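Local structure of putative glycosidase ph117-related (Bacteroides thetaiotaomicron, 5A7V) at residues S268-C273 / N289-A294; N304-G309 / G340-G345; S335-G340 / Y363-S368. The protein is a GH130 glycoside-hydrolase-family enzyme that binds mannose in its pocket and probably cleaves or phosphorolyses the bonds of mannosides. One frame throughout, in Å; residues are numbered along the deposited sequence.

Contact 1 (S268-C273 / N289-A294). With MAN (alpha-D-mannopyranose), chain E.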
ATOM      1  N   SER A 268      13.595  10.582   1.126  1.00  8.07           N
ATOM      2  CA  SER A 268      15.026  10.678   1.362  1.00  8.33           C
ATOM      3  C   SER A 268      15.622   9.533   2.172  1.00  8.29           C
ATOM      4  O   SER A 268      16.845   9.370   2.189  1.00  9.78           O
ATOM      5  CB  SER A 268      15.362  12.044   1.972  1.00  8.60           C
ATOM      6  OG  SER A 268      14.436  12.351   2.996  1.00  9.05           O
ATOM      7  N   GLN A 269      14.783   8.793   2.915  1.00  8.94           N
ATOM      8  CA  GLN A 269      15.214   7.585   3.611  1.00  9.34           C
ATOM      9  C   GLN A 269      14.653   6.315   2.973  1.00  8.91           C
ATOM     10  O   GLN A 269      15.364   5.295   2.927  1.00 11.28           O
ATOM     11  CB  GLN A 269      14.824   7.654   5.100  1.00 10.46           C
ATOM     12  CG  GLN A 269      15.434   6.551   5.952  1.00 14.65           C
ATOM     13  CD  GLN A 269      15.325   6.873   7.453  1.00 19.46           C
ATOM     14  OE1 GLN A 269      15.417   8.029   7.835  1.00 31.61           O
ATOM     15  NE2 GLN A 269      15.063   5.891   8.247  1.00 29.07           N
ATOM     16  N   LEU A 270      13.392   6.376   2.502  1.00  8.74           N
ATOM     17  CA  LEU A 270      12.731   5.198   1.852  1.00  8.88           C
ATOM     18  C   LEU A 270      11.936   5.730   0.677  1.00  9.01           C
ATOM     19  O   LEU A 270      11.429   6.875   0.690  1.00  9.52           O
ATOM     20  CB  LEU A 270      11.757   4.514   2.802  1.00  9.63           C
ATOM     21  CG  LEU A 270      12.295   3.947   4.083  1.00 10.77           C
ATOM     22  CD1 LEU A 270      11.129   3.454   4.956  1.00 12.51           C
ATOM     23  CD2 LEU A 270      13.308   2.851   3.873  1.00 11.64           C
ATOM     24  N   THR A 271      11.807   4.847  -0.326  1.00  8.89           N
ATOM     25  CA  THR A 271      10.875   4.999  -1.475  1.00  8.86           C
ATOM     26  C   THR A 271      10.100   3.676  -1.569  1.00  9.51           C
ATOM     27  O   THR A 271      10.572   2.719  -2.211  1.00 11.72           O
ATOM     28  CB  THR A 271      11.614   5.286  -2.830  1.00  8.87           C
ATOM     29  OG1 THR A 271      12.629   4.293  -3.014  1.00 10.55           O
ATOM     30  CG2 THR A 271      12.282   6.660  -2.832  1.00  9.59           C
ATOM     31  N   GLU A 272       8.965   3.616  -0.915  1.00  8.73           N
ATOM     32  CA  GLU A 272       8.296   2.344  -0.646  1.00  8.59           C
ATOM     33  C   GLU A 272       6.996   2.287  -1.432  1.00  8.82           C
ATOM     34  O   GLU A 272       6.124   3.134  -1.354  1.00  9.70           O
ATOM     35  CB  GLU A 272       7.985   2.222   0.844  1.00  9.38           C
ATOM     36  CG  GLU A 272       7.213   0.932   1.188  1.00  9.08           C
ATOM     37  CD  GLU A 272       7.204   0.567   2.642  1.00  9.58           C
ATOM     38  OE1 GLU A 272       7.506   1.481   3.493  1.00 10.57           O
ATOM     39  OE2 GLU A 272       6.960  -0.612   2.964  1.00 11.19           O
ATOM     40  N   CYS A 273       6.885   1.246  -2.262  1.00  8.25           N
ATOM     41  CA  CYS A 273       5.727   1.094  -3.181  1.00  8.87           C
ATOM     42  C   CYS A 273       4.411   1.200  -2.444  1.00  8.80           C
ATOM     43  O   CYS A 273       4.278   0.695  -1.347  1.00 10.72           O
ATOM     44  CB  CYS A 273       5.867  -0.212  -3.971  1.00  9.05           C
ATOM     45  SG  CYS A 273       7.294  -0.217  -5.094  1.00 11.09           S
ATOM     46  N   ASN A 289       5.254   5.712  -1.157  1.00  7.31           N
ATOM     47  CA  ASN A 289       5.424   6.313   0.167  1.00  7.87           C
ATOM     48  C   ASN A 289       6.868   6.698   0.392  1.00  7.68           C
ATOM     49  O   ASN A 289       7.752   5.867   0.316  1.00 10.32           O
ATOM     50  CB  ASN A 289       4.959   5.268   1.197  1.00  9.02           C
ATOM     51  CG  ASN A 289       3.480   4.978   1.055  1.00  8.13           C
ATOM     52  OD1 ASN A 289       2.656   5.820   1.328  1.00  8.85           O
ATOM     53  ND2 ASN A 289       3.136   3.754   0.585  1.00  9.75           N
ATOM     54  N   GLY A 290       7.078   7.988   0.657  1.00  8.30           N
ATOM     55  CA  GLY A 290       8.424   8.449   1.004  1.00  8.91           C
ATOM     56  C   GLY A 290       8.591   8.597   2.497  1.00  8.85           C
ATOM     57  O   GLY A 290       7.685   9.105   3.152  1.00 14.80           O
ATOM     58  N   LYS A 291       9.742   8.232   3.026  1.00  8.14           N
ATOM     59  CA  LYS A 291      10.067   8.529   4.435  1.00  8.19           C
ATOM     60  C   LYS A 291      11.154   9.623   4.431  1.00  7.92           C
ATOM     61  O   LYS A 291      12.180   9.520   3.751  1.00  8.43           O
ATOM     62  CB  LYS A 291      10.573   7.296   5.193  1.00  9.11           C
ATOM     63  CG  LYS A 291      10.909   7.599   6.633  1.00  9.82           C
ATOM     64  CD  LYS A 291      11.359   6.356   7.413  1.00 10.15           C
ATOM     65  CE  LYS A 291      11.698   6.730   8.855  1.00 10.86           C
ATOM     66  NZ  LYS A 291      12.041   5.533   9.647  1.00 15.00           N
ATOM     67  N   ASN A 292      10.888  10.684   5.197  1.00  7.99           N
ATOM     68  CA  ASN A 292      11.787  11.846   5.259  1.00  7.92           C
ATOM     69  C   ASN A 292      12.943  11.616   6.243  1.00  7.82           C
ATOM     70  O   ASN A 292      12.739  11.433   7.447  1.00  9.90           O
ATOM     71  CB  ASN A 292      10.975  13.071   5.648  1.00  8.43           C
ATOM     72  CG  ASN A 292      11.736  14.376   5.432  1.00  8.00           C
ATOM     73  OD1 ASN A 292      12.479  14.523   4.466  1.00  9.06           O
ATOM     74  ND2 ASN A 292      11.492  15.358   6.328  1.00  9.34           N
ATOM     75  N   SER A 293      14.166  11.608   5.731  1.00  8.41           N
ATOM     76  CA  SER A 293      15.347  11.480   6.555  1.00  8.56           C
ATOM     77  C   SER A 293      15.619  12.727   7.408  1.00  9.49           C
ATOM     78  O   SER A 293      15.629  13.842   6.871  1.00  9.70           O
ATOM     79  CB  SER A 293      16.581  11.280   5.633  1.00  9.18           C
ATOM     80  OG  SER A 293      17.801  11.332   6.379  1.00 10.14           O
ATOM     81  N   ALA A 294      15.788  12.535   8.709  1.00 10.10           N
ATOM     82  CA  ALA A 294      16.138  13.702   9.575  1.00  9.91           C
ATOM     83  C   ALA A 294      17.421  14.363   9.096  1.00 10.08           C
ATOM     84  O   ALA A 294      17.575  15.590   9.222  1.00 11.15           O
ATOM     85  CB  ALA A 294      16.289  13.206  11.003  1.00 12.10           C
TER
HETATM   86  C1  MAN E1386       7.172   0.295   6.916  1.00 14.34           C
HETATM   87  C2  MAN E1386       5.853   0.062   6.147  1.00 14.18           C
HETATM   88  C3  MAN E1386       4.581  -0.104   7.000  1.00 13.00           C
HETATM   89  C4  MAN E1386       4.542   0.919   8.151  1.00 12.88           C
HETATM   90  C5  MAN E1386       5.783   1.830   8.184  1.00 15.05           C
HETATM   91  C6  MAN E1386       5.817   2.738   9.435  1.00 15.04           C
HETATM   92  O1  MAN E1386       8.223   1.017   6.071  1.00 14.66           O
HETATM   93  O2  MAN E1386       6.068  -1.126   5.373  1.00 16.79           O
HETATM   94  O3  MAN E1386       4.480  -1.387   7.586  1.00 12.61           O
HETATM   95  O4  MAN E1386       3.337   1.640   7.993  1.00 12.37           O
HETATM   96  O5  MAN E1386       6.952   0.950   8.184  1.00 13.86           O
HETATM   97  O6  MAN E1386       5.903   1.925  10.613  1.00 13.68           O
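E272 and N289 form an antiparallel hydrogen-bonded pair, E272 N to N289 O at 2.8 Å and N289 N to E272 O at 2.7 Å, where the two strand segments run antiparallel, their short axes at 158°. Further along, Q269 and L270 both face K291, a classic beta bulge: K291 O accepts from both Q269 N (2.8 Å) and S268 N. K291 is fully extended, with CG anti to the backbone N (chi1 180°), and runs alongside L270, whose CD1 lies 3.8 Å from K291 CD; Q269 follows the same direction beside it. Beyond the bulge S293 N gives a straight bond to S268 OG (2.8 Å, 164° at the hydrogen), and the same hydroxyl is also bonded to H265 O. E272 stretches off the face that carries L270 and K291 to the mannose, accepting from its O2 through OE2 at 2.6 Å, while OE1 stands 2.7 Å from O1. S204 OG gives OE2 a second partner, which probably helps fix the carboxylate. The segments form the open end of the hairpin of strands 270-280 and 283-291, with their outer residues in loop. Y306 of strand 306-314 packs on L270, E272 and K291, and F348 of strand 347-355 touches E272 and N289.

Contact 2 (N304-G309 / G340-G345). With MAN (alpha-D-mannopyranose), chain E.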
ATOM      1  N   ASN A 304      11.257  12.045   9.693  1.00  8.12           N
ATOM      2  CA  ASN A 304      10.757  10.644   9.789  1.00  8.76           C
ATOM      3  C   ASN A 304       9.305  10.489   9.388  1.00  8.68           C
ATOM      4  O   ASN A 304       8.776   9.381   9.499  1.00  9.64           O
ATOM      5  CB  ASN A 304      11.048  10.079  11.199  1.00 10.82           C
ATOM      6  CG  ASN A 304      12.540   9.918  11.418  1.00 11.37           C
ATOM      7  OD1 ASN A 304      13.199   9.231  10.642  1.00 13.38           O
ATOM      8  ND2 ASN A 304      13.093  10.601  12.401  1.00 14.19           N
ATOM      9  N   VAL A 305       8.663  11.534   8.887  1.00  7.73           N
ATOM     10  CA  VAL A 305       7.277  11.381   8.405  1.00  8.27           C
ATOM     11  C   VAL A 305       7.248  10.540   7.127  1.00  8.37           C
ATOM     12  O   VAL A 305       8.157  10.599   6.311  1.00  8.63           O
ATOM     13  CB  VAL A 305       6.610  12.761   8.192  1.00  9.02           C
ATOM     14  CG1 VAL A 305       7.107  13.458   6.944  1.00  9.00           C
ATOM     15  CG2 VAL A 305       5.096  12.703   8.226  1.00  9.39           C
ATOM     16  N   TYR A 306       6.133   9.811   6.952  1.00  7.96           N
ATOM     17  CA  TYR A 306       5.811   9.180   5.642  1.00  7.79           C
ATOM     18  C   TYR A 306       4.780  10.039   4.918  1.00  7.81           C
ATOM     19  O   TYR A 306       3.674  10.268   5.425  1.00  9.23           O
ATOM     20  CB  TYR A 306       5.273   7.767   5.783  1.00  8.36           C
ATOM     21  CG  TYR A 306       6.243   6.705   6.148  1.00  8.69           C
ATOM     22  CD1 TYR A 306       6.870   6.639   7.403  1.00  9.01           C
ATOM     23  CD2 TYR A 306       6.529   5.667   5.243  1.00  8.75           C
ATOM     24  CE1 TYR A 306       7.723   5.604   7.736  1.00  8.79           C
ATOM     25  CE2 TYR A 306       7.369   4.636   5.573  1.00  8.89           C
ATOM     26  CZ  TYR A 306       7.939   4.572   6.828  1.00  8.76           C
ATOM     27  OH  TYR A 306       8.761   3.522   7.190  1.00  9.94           O
ATOM     28  N   ALA A 307       5.186  10.549   3.756  1.00  7.88           N
ATOM     29  CA  ALA A 307       4.326  11.328   2.883  1.00  8.23           C
ATOM     30  C   ALA A 307       4.406  10.758   1.444  1.00  8.00           C
ATOM     31  O   ALA A 307       5.435  10.197   1.071  1.00  9.09           O
ATOM     32  CB  ALA A 307       4.714  12.809   2.919  1.00  8.94           C
ATOM     33  N   ALA A 308       3.327  10.914   0.668  1.00  7.98           N
ATOM     34  CA  ALA A 308       3.171  10.130  -0.575  1.00  7.99           C
ATOM     35  C   ALA A 308       3.663  10.895  -1.794  1.00  8.01           C
ATOM     36  O   ALA A 308       3.390  12.093  -1.955  1.00  8.15           O
ATOM     37  CB  ALA A 308       1.728   9.714  -0.744  1.00  9.41           C
ATOM     38  N   GLY A 309       4.322  10.151  -2.680  1.00  7.68           N
ATOM     39  CA  GLY A 309       4.807  10.635  -3.969  1.00  8.10           C
ATOM     40  C   GLY A 309       4.246   9.881  -5.171  1.00  7.13           C
ATOM     41  O   GLY A 309       3.457   8.925  -4.997  1.00  8.65           O
ATOM     42  N   GLY A 340       0.527   8.668  16.033  1.00 11.61           N
ATOM     43  CA  GLY A 340      -0.215   7.446  16.379  1.00 10.90           C
ATOM     44  C   GLY A 340       0.783   6.439  16.874  1.00 10.15           C
ATOM     45  O   GLY A 340       1.839   6.782  17.429  1.00 11.94           O
ATOM     46  N   GLN A 341       0.523   5.169  16.579  1.00  9.85           N
ATOM     47  CA  GLN A 341       1.464   4.126  16.904  1.00  9.87           C
ATOM     48  C   GLN A 341       2.830   4.457  16.324  1.00  9.85           C
ATOM     49  O   GLN A 341       3.852   4.167  16.962  1.00 11.51           O
ATOM     50  CB  GLN A 341       0.952   2.766  16.348  1.00 10.60           C
ATOM     51  CG  GLN A 341       1.978   1.671  16.604  1.00 12.54           C
ATOM     52  CD  GLN A 341       1.658   0.255  16.176  1.00 11.73           C
ATOM     53  OE1 GLN A 341       2.384  -0.635  16.624  1.00 12.46           O
ATOM     54  NE2 GLN A 341       0.703   0.035  15.305  1.00 10.71           N
ATOM     55  N   TYR A 342       2.833   4.940  15.077  1.00  9.50           N
ATOM     56  CA  TYR A 342       4.035   5.490  14.466  1.00  9.75           C
ATOM     57  C   TYR A 342       4.046   6.996  14.777  1.00  9.25           C
ATOM     58  O   TYR A 342       3.282   7.774  14.207  1.00 10.13           O
ATOM     59  CB  TYR A 342       4.082   5.210  12.951  1.00  9.97           C
ATOM     60  CG  TYR A 342       5.370   5.665  12.295  1.00  9.81           C
ATOM     61  CD1 TYR A 342       6.543   4.883  12.363  1.00  9.72           C
ATOM     62  CD2 TYR A 342       5.424   6.903  11.644  1.00  9.82           C
ATOM     63  CE1 TYR A 342       7.736   5.325  11.818  1.00  9.95           C
ATOM     64  CE2 TYR A 342       6.624   7.361  11.088  1.00  9.40           C
ATOM     65  CZ  TYR A 342       7.779   6.585  11.184  1.00  9.52           C
ATOM     66  OH  TYR A 342       8.982   6.994  10.657  1.00 10.34           O
ATOM     67  N   VAL A 343       4.865   7.371  15.756  1.00 10.42           N
ATOM     68  CA  VAL A 343       4.738   8.690  16.382  1.00 10.46           C
ATOM     69  C   VAL A 343       5.057   9.842  15.457  1.00  9.85           C
ATOM     70  O   VAL A 343       4.522  10.950  15.605  1.00 11.66           O
ATOM     71  CB  VAL A 343       5.490   8.749  17.743  1.00 12.19           C
ATOM     72  CG1 VAL A 343       6.967   8.645  17.525  1.00 12.40           C
ATOM     73  CG2 VAL A 343       5.115   9.997  18.535  1.00 15.83           C
ATOM     74  N   ASP A 344       5.903   9.587  14.465  1.00 10.77           N
ATOM     75  CA  ASP A 344       6.307  10.640  13.539  1.00 11.60           C
ATOM     76  C   ASP A 344       5.305  10.899  12.396  1.00 10.32           C
ATOM     77  O   ASP A 344       5.517  11.823  11.615  1.00 11.94           O
ATOM     78  CB  ASP A 344       7.700  10.336  12.982  1.00 12.39           C
ATOM     79  CG  ASP A 344       8.776  10.278  14.097  1.00 12.85           C
ATOM     80  OD1 ASP A 344       8.911  11.268  14.842  1.00 16.06           O
ATOM     81  OD2 ASP A 344       9.498   9.238  14.238  1.00 15.49           O
ATOM     82  N   GLY A 345       4.239  10.067  12.291  1.00  9.38           N
ATOM     83  CA  GLY A 345       3.182  10.293  11.349  1.00 10.18           C
ATOM     84  C   GLY A 345       3.303   9.558  10.025  1.00  9.28           C
ATOM     85  O   GLY A 345       4.390   9.419   9.502  1.00  8.92           O
TER
HETATM   86  C1  MAN E1386       7.172   0.295   6.916  1.00 14.34           C
HETATM   87  C2  MAN E1386       5.853   0.062   6.147  1.00 14.18           C
HETATM   88  C3  MAN E1386       4.581  -0.104   7.000  1.00 13.00           C
HETATM   89  C4  MAN E1386       4.542   0.919   8.151  1.00 12.88           C
HETATM   90  C5  MAN E1386       5.783   1.830   8.184  1.00 15.05           C
HETATM   91  C6  MAN E1386       5.817   2.738   9.435  1.00 15.04           C
HETATM   92  O1  MAN E1386       8.223   1.017   6.071  1.00 14.66           O
HETATM   93  O2  MAN E1386       6.068  -1.126   5.373  1.00 16.79           O
HETATM   94  O3  MAN E1386       4.480  -1.387   7.586  1.00 12.61           O
HETATM   95  O4  MAN E1386       3.337   1.640   7.993  1.00 12.37           O
HETATM   96  O5  MAN E1386       6.952   0.950   8.184  1.00 13.86           O
HETATM   97  O6  MAN E1386       5.903   1.925  10.613  1.00 13.68           O
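Y306 turns its ring edge toward the face of Y342 in an offset edge-to-face pair, centroids 5.3 Å apart and planes at 84°. The touching edge is the CD1-CE1 side of Y306, with CE1 3.6 Å from Y342 CZ. Y342 OH and G345 O also lie near the plane of the Y306 ring, as does O1 of the mannose, which approaches the phenol end. Over one face of Y342 sits C6 of the sugar, and at its edge, near the ring plane, is N304 O. That carbonyl accepts a hydrogen bond from the Y342 hydroxyl at 2.7 Å from OH to N304 O, in the carbonyl plane and on a lone pair, so the far end of the ring is tied to the backbone of the facing segment. Y342 CG is anti to its own backbone N (chi1 -175°), which brings the hydroxyl to N304 O while one face meets the sugar. Y306 OH reaches to 2.8 Å from mannose O1. The two rings thus meet the sugar in different ways, Y342 with a face against C6 and Y306 with its hydroxyl at O1.

At the backbone, Y306 N donates a nearly straight bond to G345 O (3.1 Å, 173° at the hydrogen). G345 ends a type I turn begun at Y342; its positive phi suits a residue with no side chain. V305 CG2 packs on D344 O at 3.5 Å, and N304 CB meets D344 OD2. Segment 304-309 leads into strand 306-314, whose A307 is bonded to G290 of strand 283-291, while K291 of that strand touches N304 and Y342. The 340-345 loop connects helix 335-338 to strand 347-355.

Contact 3 (S335-G340 / Y363-S368). With MAN (alpha-D-mannopyranose), chain E.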
ATOM      1  N   SER A 335      -4.863  15.217  12.873  1.00 12.82           N
ATOM      2  CA  SER A 335      -4.188  14.749  14.067  1.00 13.67           C
ATOM      3  C   SER A 335      -3.813  13.286  14.069  1.00 12.94           C
ATOM      4  O   SER A 335      -2.702  12.900  14.452  1.00 13.14           O
ATOM      5  CB  SER A 335      -5.017  15.104  15.317  1.00 15.59           C
ATOM      6  OG  SER A 335      -6.250  14.400  15.328  1.00 18.65           O
ATOM      7  N   PHE A 336      -4.751  12.438  13.595  1.00 11.64           N
ATOM      8  CA  PHE A 336      -4.555  10.993  13.616  1.00 11.72           C
ATOM      9  C   PHE A 336      -3.690  10.502  12.446  1.00 10.33           C
ATOM     10  O   PHE A 336      -3.267   9.317  12.455  1.00 11.62           O
ATOM     11  CB  PHE A 336      -5.925  10.290  13.646  1.00 13.05           C
ATOM     12  CG  PHE A 336      -6.880  10.812  12.626  1.00 13.57           C
ATOM     13  CD1 PHE A 336      -6.819  10.348  11.327  1.00 13.54           C
ATOM     14  CD2 PHE A 336      -7.803  11.805  12.935  1.00 14.92           C
ATOM     15  CE1 PHE A 336      -7.637  10.879  10.360  1.00 15.07           C
ATOM     16  CE2 PHE A 336      -8.623  12.360  11.986  1.00 15.73           C
ATOM     17  CZ  PHE A 336      -8.559  11.886  10.667  1.00 14.00           C
ATOM     18  N   GLU A 337      -3.365  11.402  11.492  1.00 10.06           N
ATOM     19  CA  GLU A 337      -2.317  11.156  10.491  1.00 10.59           C
ATOM     20  C   GLU A 337      -0.937  11.548  11.040  1.00 10.26           C
ATOM     21  O   GLU A 337       0.080  10.923  10.749  1.00 10.24           O
ATOM     22  CB  GLU A 337      -2.602  11.886   9.202  1.00  9.97           C
ATOM     23  CG  GLU A 337      -3.955  11.538   8.575  1.00 10.56           C
ATOM     24  CD  GLU A 337      -4.427  12.474   7.475  1.00 10.00           C
ATOM     25  OE1 GLU A 337      -3.810  13.572   7.273  1.00 12.01           O
ATOM     26  OE2 GLU A 337      -5.421  12.131   6.744  1.00 11.26           O
ATOM     27  N   LYS A 338      -0.920  12.661  11.778  1.00 10.04           N
ATOM     28  CA  LYS A 338       0.357  13.253  12.242  1.00 10.49           C
ATOM     29  C   LYS A 338       1.040  12.454  13.326  1.00 10.60           C
ATOM     30  O   LYS A 338       2.236  12.565  13.493  1.00 11.59           O
ATOM     31  CB  LYS A 338       0.135  14.710  12.684  1.00 12.40           C
ATOM     32  CG  LYS A 338      -0.110  15.653  11.507  1.00 13.97           C
ATOM     33  CD  LYS A 338      -0.385  17.107  11.923  1.00 19.50           C
ATOM     34  CE  LYS A 338       0.894  17.925  12.106  1.00 35.73           C
ATOM     35  NZ  LYS A 338       1.800  18.057  10.860  1.00 46.38           N
ATOM     36  N   SER A 339       0.270  11.725  14.144  1.00 10.99           N
ATOM     37  CA  SER A 339       0.842  10.918  15.224  0.50 10.97           C
ATOM     38  C   SER A 339      -0.075   9.758  15.588  1.00 10.32           C
ATOM     39  O   SER A 339      -1.295   9.883  15.486  1.00 12.37           O
ATOM     40  CB  SER A 339       1.117  11.776  16.455  0.50 11.48           C
ATOM     41  OG  SER A 339       2.080  11.086  17.253  0.50 12.34           O
ATOM     42  N   GLY A 340       0.527   8.668  16.033  1.00 11.61           N
ATOM     43  CA  GLY A 340      -0.215   7.446  16.379  1.00 10.90           C
ATOM     44  C   GLY A 340       0.783   6.439  16.874  1.00 10.15           C
ATOM     45  O   GLY A 340       1.839   6.782  17.429  1.00 11.94           O
ATOM     46  N   TYR A 363      -5.621   4.615   2.958  1.00  8.43           N
ATOM     47  CA  TYR A 363      -4.291   4.752   3.511  1.00  8.59           C
ATOM     48  C   TYR A 363      -4.282   4.497   5.021  1.00  8.03           C
ATOM     49  O   TYR A 363      -5.285   4.703   5.726  1.00  9.89           O
ATOM     50  CB  TYR A 363      -3.691   6.134   3.173  1.00  8.89           C
ATOM     51  CG  TYR A 363      -4.531   7.289   3.597  1.00  9.10           C
ATOM     52  CD1 TYR A 363      -5.531   7.804   2.807  1.00  9.97           C
ATOM     53  CD2 TYR A 363      -4.303   7.932   4.842  1.00  8.73           C
ATOM     54  CE1 TYR A 363      -6.308   8.903   3.235  1.00  9.64           C
ATOM     55  CE2 TYR A 363      -5.054   9.006   5.238  1.00  9.96           C
ATOM     56  CZ  TYR A 363      -6.026   9.529   4.440  1.00  9.89           C
ATOM     57  OH  TYR A 363      -6.779  10.621   4.805  1.00 11.27           O
ATOM     58  N   GLY A 364      -3.124   4.053   5.513  1.00  7.94           N
ATOM     59  CA  GLY A 364      -2.891   4.030   6.970  1.00  8.94           C
ATOM     60  C   GLY A 364      -2.604   5.417   7.531  1.00  9.06           C
ATOM     61  O   GLY A 364      -1.912   6.208   6.891  1.00  9.61           O
ATOM     62  N   CYS A 365      -3.133   5.641   8.727  1.00  8.70           N
ATOM     63  CA  CYS A 365      -2.918   6.905   9.452  1.00  9.41           C
ATOM     64  C   CYS A 365      -2.059   6.619  10.666  1.00  8.99           C
ATOM     65  O   CYS A 365      -2.568   6.081  11.672  1.00  9.85           O
ATOM     66  CB  CYS A 365      -4.252   7.472   9.912  1.00 10.47           C
ATOM     67  SG  CYS A 365      -5.421   7.874   8.564  1.00 11.72           S
ATOM     68  N   ALA A 366      -0.781   6.961  10.560  1.00  9.41           N
ATOM     69  CA  ALA A 366       0.167   6.823  11.664  1.00  9.51           C
ATOM     70  C   ALA A 366       0.154   5.423  12.310  1.00  9.42           C
ATOM     71  O   ALA A 366       0.360   5.290  13.514  1.00  9.71           O
ATOM     72  CB  ALA A 366      -0.004   7.928  12.704  1.00 10.66           C
ATOM     73  N   ASP A 367       0.022   4.387  11.471  1.00  9.36           N
ATOM     74  CA  ASP A 367      -0.025   3.001  11.927  1.00 10.04           C
ATOM     75  C   ASP A 367      -1.146   2.715  12.966  1.00  9.58           C
ATOM     76  O   ASP A 367      -1.050   1.785  13.743  1.00 10.74           O
ATOM     77  CB  ASP A 367       1.323   2.449  12.444  1.00 10.44           C
ATOM     78  CG  ASP A 367       2.436   2.346  11.416  1.00 10.58           C
ATOM     79  OD1 ASP A 367       2.282   2.708  10.230  1.00 11.79           O
ATOM     80  OD2 ASP A 367       3.529   1.809  11.842  1.00 12.30           O
ATOM     81  N   SER A 368      -2.219   3.518  12.906  1.00  9.20           N
ATOM     82  CA  SER A 368      -3.290   3.426  13.898  1.00  9.60           C
ATOM     83  C   SER A 368      -4.719   3.344  13.360  1.00 10.19           C
ATOM     84  O   SER A 368      -5.551   2.664  13.977  1.00 10.80           O
ATOM     85  CB  SER A 368      -3.181   4.567  14.913  1.00 11.42           C
ATOM     86  OG  SER A 368      -2.069   4.315  15.808  1.00 13.62           O
TER
HETATM   87  C1  MAN E1386       7.172   0.295   6.916  1.00 14.34           C
HETATM   88  C2  MAN E1386       5.853   0.062   6.147  1.00 14.18           C
HETATM   89  C3  MAN E1386       4.581  -0.104   7.000  1.00 13.00           C
HETATM   90  C4  MAN E1386       4.542   0.919   8.151  1.00 12.88           C
HETATM   91  C5  MAN E1386       5.783   1.830   8.184  1.00 15.05           C
HETATM   92  C6  MAN E1386       5.817   2.738   9.435  1.00 15.04           C
HETATM   93  O1  MAN E1386       8.223   1.017   6.071  1.00 14.66           O
HETATM   94  O2  MAN E1386       6.068  -1.126   5.373  1.00 16.79           O
HETATM   95  O3  MAN E1386       4.480  -1.387   7.586  1.00 12.61           O
HETATM   96  O4  MAN E1386       3.337   1.640   7.993  1.00 12.37           O
HETATM   97  O5  MAN E1386       6.952   0.950   8.184  1.00 13.86           O
HETATM   98  O6  MAN E1386       5.903   1.925  10.613  1.00 13.68           O
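Y363 opens the contact by donating a hydrogen bond to E337 OE2, 2.8 Å from OH, meeting the oxygen nearly along its C-O axis. The carboxylate and ring planes are 66° apart. CG of E337 is anti to its carbonyl carbon (chi1 -57°) and the chain beyond it is extended, which carries the acid from helix 335-338 out to the tyrosine. C365 comes next: its SG lies at the edge of the F336 ring, in plane, 4.0 Å from CD1, a cysteine sulfur-aromatic contact, and also touches E337 CG. Its CB rests 3.3 Å from F336 O. A366 pushes its methyl group against the end of the helix, with CB 3.4 Å from S339 C and close to E337 O and G340 N. C365 and A366 thus pack against the helix where strand 358-365 runs out into the loop that carries D367. D367 takes no part in the helix packing and binds the mannose instead, where OD1 accepts from O4 and OD2 from O6, both at 2.7 Å, so each oxygen of the acid grips a different hydroxyl. S368 OG then lies 3.7 Å from G340 CA, and it is bonded to D75 and to the N of Q341. E337 is held at both oxygens, OE1 by the N of M333 and of D334 and OE2 also by a salt bridge to R44. Such a set of donors would probably keep this buried acid ionised.

All three contacts touch the same mannose. Contact 1 closes along the chain before contacts 2 and 3 begin; contacts 2 and 3 interleave and share G340. Contacts 1 and 2, centres about 10 Å apart, meet within one sheet, where strands 283-291 and 306-314 are neighbours. Contacts 2 and 3, about 7 Å between centres, join through Q341, bonded to D367 and S368. Contacts 1 and 3 do not touch; contact 2 touches both, and its Y306 is backbone-bonded to V347 of the three-stranded sheet. Their sugar-binding residues come from the sheet of 270-280 and 306-314 and from two loops, 340-345 and the one after strand 358-365, consistent with a pocket bordered by blades of the GH130 five-bladed beta-propeller.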